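Local coordinates for protein lipocalin (Argas monolakensis, PDB 3BRN) that binds serotonin inside a lipocalin beta barrel and probably serves as a biogenic amine-binding protein of a soft tick, at residues P22-K34 and D112-I124. Sequence-based numbering, arbitrary orientation.
Sequences PGNGGYYLRKTTK and DGNYELWVHSSAI. With SRO (serotonin), chain C.
L29 and W118 form the apolar centre: L29 CB sits over the six-membered ring of W118, 3.8 Å from its centroid, and L29 CD1 reaches CE2 on the same face. The opposite indole face carries serotonin, whose CD1 lies 3.3 Å from W118 CE2, which leaves the ring held between leucine and ligand. Y27 is covered in similar fashion. Serotonin NZ stands over the centre of one face, a position consistent with a cation-pi contact if the amine is protonated, while the edge of H120 meets the other in a T-shaped pair with planes 79° apart.

Pocket residues thus project inward from two neighbouring antiparallel strands, 26-32 and 115-120, of the lipocalin barrel. On the outward side V119 CG2 packs on R30 CB, and I124, just past the strand, sets CD1 on Y28 CB. A classic beta bulge interrupts the pairing: R30 N and K31 N both donate to L117 O.

With chi1 at -168°, the H120 side chain swings away from its own amide and carries the imidazole to the loop 22-25, where NE2 donates to N24 O at 2.7 Å, nearly straight at 170°. Beyond W118, its NE1 donates to E116 OE1 at 2.8 Å, approaching from above the carboxylate plane, while N114 ND2 donates to OE2. The first bond helps fix the rotation of the indole against the ligand, and the second steadies the carboxylate that accepts it. A water donates to OE2 and joins it to T32 OG1, 2.6 Å from the water oxygen. At the far end Y115 N donates to T33 OG1 (2.8 Å), and the extended K34 chain brings NZ 3.2 Å from D112 OD2 in a salt bridge.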
loop_
_atom_site.group_PDB
_atom_site.type_symbol
_atom_site.label_atom_id
_atom_site.label_comp_id
_atom_site.label_asym_id
_atom_site.label_seq_id
_atom_site.Cartn_x
_atom_site.Cartn_y
_atom_site.Cartn_z
ATOM N N PRO A 22 0.005 10.872 -4.140
ATOM C CA PRO A 22 0.360 12.285 -4.210
ATOM C C PRO A 22 0.873 12.659 -5.593
ATOM O O PRO A 22 1.082 13.840 -5.877
ATOM C CB PRO A 22 1.488 12.399 -3.188
ATOM C CG PRO A 22 2.170 11.073 -3.264
ATOM C CD PRO A 22 1.071 10.064 -3.521
ATOM N N GLY A 23 1.111 11.657 -6.433
ATOM C CA GLY A 23 1.637 11.887 -7.776
ATOM C C GLY A 23 3.152 11.799 -7.870
ATOM O O GLY A 23 3.756 12.296 -8.824
ATOM N N ASN A 24 3.766 11.147 -6.888
ATOM C CA ASN A 24 5.219 10.984 -6.842
ATOM C C ASN A 24 5.583 9.931 -5.797
ATOM O O ASN A 24 4.720 9.500 -5.028
ATOM C CB ASN A 24 5.897 12.316 -6.492
ATOM C CG ASN A 24 5.637 12.748 -5.057
ATOM O OD1 ASN A 24 6.283 12.273 -4.125
ATOM N ND2 ASN A 24 4.752 13.719 -4.885
ATOM N N GLY A 25 6.833 9.470 -5.833
ATOM C CA GLY A 25 7.359 8.553 -4.819
ATOM C C GLY A 25 6.734 7.166 -4.800
ATOM O O GLY A 25 6.551 6.521 -5.854
ATOM N N GLY A 26 6.478 6.676 -3.588
ATOM C CA GLY A 26 5.938 5.335 -3.405
ATOM C C GLY A 26 5.456 5.090 -1.993
ATOM O O GLY A 26 5.430 6.009 -1.174
ATOM N N TYR A 27 5.036 3.849 -1.737
ATOM C CA TYR A 27 4.406 3.457 -0.480
ATOM C C TYR A 27 5.108 2.237 0.126
ATOM O O TYR A 27 5.360 1.246 -0.567
ATOM C CB TYR A 27 2.918 3.136 -0.708
ATOM C CG TYR A 27 2.047 4.353 -0.941
ATOM C CD1 TYR A 27 1.213 4.839 0.057
ATOM C CD2 TYR A 27 1.988 4.951 -2.191
ATOM C CE1 TYR A 27 0.411 5.962 -0.157
ATOM C CE2 TYR A 27 1.193 6.041 -2.423
ATOM C CZ TYR A 27 0.390 6.530 -1.418
ATOM O OH TYR A 27 -0.341 7.663 -1.661
ATOM N N TYR A 28 5.431 2.324 1.417
ATOM C CA TYR A 28 5.940 1.184 2.152
ATOM C C TYR A 28 4.758 0.450 2.739
ATOM O O TYR A 28 3.837 1.097 3.228
ATOM C CB TYR A 28 6.794 1.634 3.329
ATOM C CG TYR A 28 8.144 2.170 2.950
ATOM C CD1 TYR A 28 8.354 3.532 2.834
ATOM C CD2 TYR A 28 9.221 1.314 2.739
ATOM C CE1 TYR A 28 9.613 4.036 2.596
ATOM C CE2 TYR A 28 10.476 1.815 2.427
ATOM C CZ TYR A 28 10.658 3.174 2.362
ATOM O OH TYR A 28 11.908 3.699 2.116
ATOM N N LEU A 29 4.875 -0.872 2.862
ATOM C CA LEU A 29 3.872 -1.623 3.617
ATOM C C LEU A 29 4.290 -1.456 5.071
ATOM O O LEU A 29 5.359 -1.912 5.447
ATOM C CB LEU A 29 3.861 -3.100 3.229
ATOM C CG LEU A 29 2.988 -4.038 4.095
ATOM C CD1 LEU A 29 1.551 -3.548 4.045
ATOM C CD2 LEU A 29 3.055 -5.432 3.483
ATOM N N ARG A 30 3.557 -0.608 5.803
ATOM C CA ARG A 30 3.917 -0.222 7.163
ATOM C C ARG A 30 3.502 -1.257 8.207
ATOM O O ARG A 30 4.266 -1.563 9.127
ATOM C CB ARG A 30 3.332 1.160 7.494
ATOM C CG ARG A 30 3.579 1.662 8.923
ATOM C CD ARG A 30 5.077 1.775 9.273
ATOM N NE ARG A 30 5.265 2.161 10.671
ATOM C CZ ARG A 30 5.118 1.338 11.709
ATOM N NH1 ARG A 30 4.816 0.060 11.524
ATOM N NH2 ARG A 30 5.290 1.791 12.938
ATOM N N LYS A 31 2.247 -1.698 8.148
ATOM C CA LYS A 31 1.759 -2.730 9.078
ATOM C C LYS A 31 0.880 -3.690 8.304
ATOM O O LYS A 31 0.128 -3.255 7.443
ATOM C CB LYS A 31 0.913 -2.109 10.200
ATOM C CG LYS A 31 1.595 -1.008 11.012
ATOM C CD LYS A 31 0.700 -0.536 12.143
ATOM C CE LYS A 31 1.342 0.608 12.927
ATOM N NZ LYS A 31 0.314 1.408 13.640
ATOM N N THR A 32 0.826 -4.948 8.750
ATOM C CA THR A 32 -0.078 -5.935 8.149
ATOM C C THR A 32 -0.520 -6.958 9.197
ATOM O O THR A 32 0.156 -7.144 10.214
ATOM C CB THR A 32 0.577 -6.638 6.911
ATOM O OG1 THR A 32 -0.316 -7.621 6.375
ATOM C CG2 THR A 32 1.897 -7.324 7.286
ATOM N N THR A 33 -1.704 -7.542 9.007
ATOM C CA THR A 33 -2.135 -8.661 9.844
ATOM C C THR A 33 -1.667 -9.995 9.262
ATOM O O THR A 33 -1.999 -11.052 9.789
ATOM C CB THR A 33 -3.675 -8.692 10.041
ATOM O OG1 THR A 33 -4.318 -8.785 8.762
ATOM C CG2 THR A 33 -4.150 -7.404 10.770
ATOM N N LYS A 34 -0.974 -9.964 8.127
ATOM C CA LYS A 34 -0.412 -11.206 7.601
ATOM C C LYS A 34 1.043 -11.342 8.075
ATOM O O LYS A 34 1.849 -10.429 7.868
ATOM C CB LYS A 34 -0.467 -11.216 6.067
ATOM C CG LYS A 34 0.329 -12.341 5.407
ATOM C CD LYS A 34 0.108 -12.355 3.901
ATOM C CE LYS A 34 1.207 -13.130 3.172
ATOM N NZ LYS A 34 1.067 -13.023 1.683
ATOM N N ASP A 112 -5.089 -12.047 0.302
ATOM C CA ASP A 112 -5.291 -13.171 1.222
ATOM C C ASP A 112 -6.358 -12.924 2.287
ATOM O O ASP A 112 -6.663 -13.819 3.079
ATOM C CB ASP A 112 -3.974 -13.532 1.918
ATOM C CG ASP A 112 -2.948 -14.143 0.963
ATOM O OD1 ASP A 112 -3.253 -14.311 -0.245
ATOM O OD2 ASP A 112 -1.819 -14.431 1.418
ATOM N N GLY A 113 -6.904 -11.709 2.322
ATOM C CA GLY A 113 -7.942 -11.334 3.288
ATOM C C GLY A 113 -7.406 -10.588 4.497
ATOM O O GLY A 113 -8.152 -10.195 5.386
ATOM N N ASN A 114 -6.116 -10.433 4.564
ATOM C CA ASN A 114 -5.468 -9.692 5.606
ATOM C C ASN A 114 -5.664 -8.176 5.474
ATOM O O ASN A 114 -6.016 -7.716 4.445
ATOM C CB ASN A 114 -4.001 -10.029 5.568
ATOM C CG ASN A 114 -3.365 -9.631 4.284
ATOM O OD1 ASN A 114 -3.622 -10.194 3.264
ATOM N ND2 ASN A 114 -2.593 -8.616 4.335
ATOM N N TYR A 115 -5.428 -7.439 6.545
ATOM C CA TYR A 115 -5.456 -6.008 6.492
ATOM C C TYR A 115 -4.085 -5.377 6.433
ATOM O O TYR A 115 -3.178 -5.880 6.988
ATOM C CB TYR A 115 -6.289 -5.425 7.634
ATOM C CG TYR A 115 -7.682 -5.954 7.625
ATOM C CD1 TYR A 115 -8.556 -5.553 6.679
ATOM C CD2 TYR A 115 -8.085 -6.915 8.515
ATOM C CE1 TYR A 115 -9.792 -6.044 6.631
ATOM C CE2 TYR A 115 -9.339 -7.422 8.475
ATOM C CZ TYR A 115 -10.191 -6.984 7.528
ATOM O OH TYR A 115 -11.437 -7.436 7.407
ATOM N N GLU A 116 -3.994 -4.225 5.797
ATOM C CA GLU A 116 -2.701 -3.616 5.485
ATOM C C GLU A 116 -2.755 -2.112 5.638
ATOM O O GLU A 116 -3.694 -1.466 5.168
ATOM C CB GLU A 116 -2.312 -3.931 4.037
ATOM C CG GLU A 116 -2.116 -5.430 3.778
ATOM C CD GLU A 116 -1.785 -5.737 2.325
ATOM O OE1 GLU A 116 -1.946 -4.833 1.469
ATOM O OE2 GLU A 116 -1.462 -6.910 2.028
ATOM N N LEU A 117 -1.683 -1.552 6.174
ATOM C CA LEU A 117 -1.518 -0.109 6.173
ATOM C C LEU A 117 -0.315 0.212 5.298
ATOM O O LEU A 117 0.795 -0.217 5.595
ATOM C CB LEU A 117 -1.272 0.384 7.605
ATOM C CG LEU A 117 -0.882 1.855 7.780
ATOM C CD1 LEU A 117 -1.998 2.776 7.328
ATOM C CD2 LEU A 117 -0.529 2.117 9.244
ATOM N N TRP A 118 -0.533 0.996 4.265
ATOM C CA TRP A 118 0.522 1.438 3.393
ATOM C C TRP A 118 0.759 2.910 3.603
ATOM O O TRP A 118 -0.164 3.639 3.742
ATOM C CB TRP A 118 0.185 1.137 1.955
ATOM C CG TRP A 118 0.090 -0.259 1.573
ATOM C CD1 TRP A 118 -0.930 -1.069 1.794
ATOM C CD2 TRP A 118 1.064 -1.022 0.890
ATOM N NE1 TRP A 118 -0.690 -2.289 1.300
ATOM C CE2 TRP A 118 0.551 -2.297 0.741
ATOM C CE3 TRP A 118 2.329 -0.757 0.398
ATOM C CZ2 TRP A 118 1.236 -3.291 0.088
ATOM C CZ3 TRP A 118 3.002 -1.751 -0.229
ATOM C CH2 TRP A 118 2.466 -2.990 -0.389
ATOM N N VAL A 119 2.011 3.332 3.680
ATOM C CA VAL A 119 2.318 4.744 3.933
ATOM C C VAL A 119 3.317 5.288 2.919
ATOM O O VAL A 119 4.296 4.624 2.580
ATOM C CB VAL A 119 2.824 4.992 5.378
ATOM C CG1 VAL A 119 2.930 6.499 5.663
ATOM C CG2 VAL A 119 1.901 4.333 6.386
ATOM N N HIS A 120 2.986 6.450 2.353
ATOM C CA HIS A 120 3.822 7.114 1.361
ATOM C C HIS A 120 5.203 7.456 1.929
ATOM O O HIS A 120 5.325 7.819 3.096
ATOM C CB HIS A 120 3.124 8.391 0.879
ATOM C CG HIS A 120 3.747 8.999 -0.334
ATOM N ND1 HIS A 120 4.635 10.049 -0.261
ATOM C CD2 HIS A 120 3.678 8.652 -1.640
ATOM C CE1 HIS A 120 5.100 10.312 -1.469
ATOM N NE2 HIS A 120 4.535 9.480 -2.323
ATOM N N SER A 121 6.236 7.340 1.096
ATOM C CA SER A 121 7.606 7.660 1.510
ATOM C C SER A 121 7.747 9.044 2.170
ATOM O O SER A 121 8.523 9.211 3.108
ATOM C CB SER A 121 8.571 7.523 0.334
ATOM O OG SER A 121 8.028 8.131 -0.828
ATOM N N SER A 122 6.947 10.016 1.742
ATOM C CA SER A 122 6.973 11.323 2.386
ATOM C C SER A 122 6.494 11.326 3.842
ATOM O O SER A 122 6.846 12.215 4.610
ATOM C CB SER A 122 6.195 12.353 1.564
ATOM O OG SER A 122 4.805 12.108 1.617
ATOM N N ALA A 123 5.689 10.342 4.234
ATOM C CA ALA A 123 5.071 10.372 5.555
ATOM C C ALA A 123 5.505 9.225 6.462
ATOM O O ALA A 123 5.088 9.151 7.608
ATOM C CB ALA A 123 3.539 10.409 5.438
ATOM N N ILE A 124 6.388 8.370 5.967
ATOM C CA ILE A 124 6.703 7.130 6.663
ATOM C C ILE A 124 7.396 7.316 8.025
ATOM O O ILE A 124 7.173 6.532 8.947
ATOM C CB ILE A 124 7.487 6.164 5.752
ATOM C CG1 ILE A 124 7.509 4.748 6.333
ATOM C CG2 ILE A 124 8.893 6.713 5.478
ATOM C CD1 ILE A 124 6.198 3.990 6.216
HETATM O OH SRO C . 0.379 -0.399 -7.433
HETATM C CZ3 SRO C . -0.082 -0.926 -6.251
HETATM C CH2 SRO C . -0.391 -2.283 -6.231
HETATM C CZ2 SRO C . -0.748 -2.906 -5.033
HETATM C CE2 SRO C . -0.847 -2.101 -3.908
HETATM N NE1 SRO C . -1.213 -2.314 -2.619
HETATM C CD1 SRO C . -1.104 -1.157 -1.925
HETATM C CG SRO C . -0.687 -0.152 -2.799
HETATM C CD2 SRO C . -0.549 -0.756 -4.046
HETATM C CE3 SRO C . -0.183 -0.203 -5.175
HETATM C CB SRO C . -0.480 1.301 -2.448
HETATM C CA SRO C . -1.524 2.180 -3.164
HETATM N NZ SRO C . -1.187 3.588 -2.933
HETATM O O HOH W 1 0.414 -8.015 3.877
#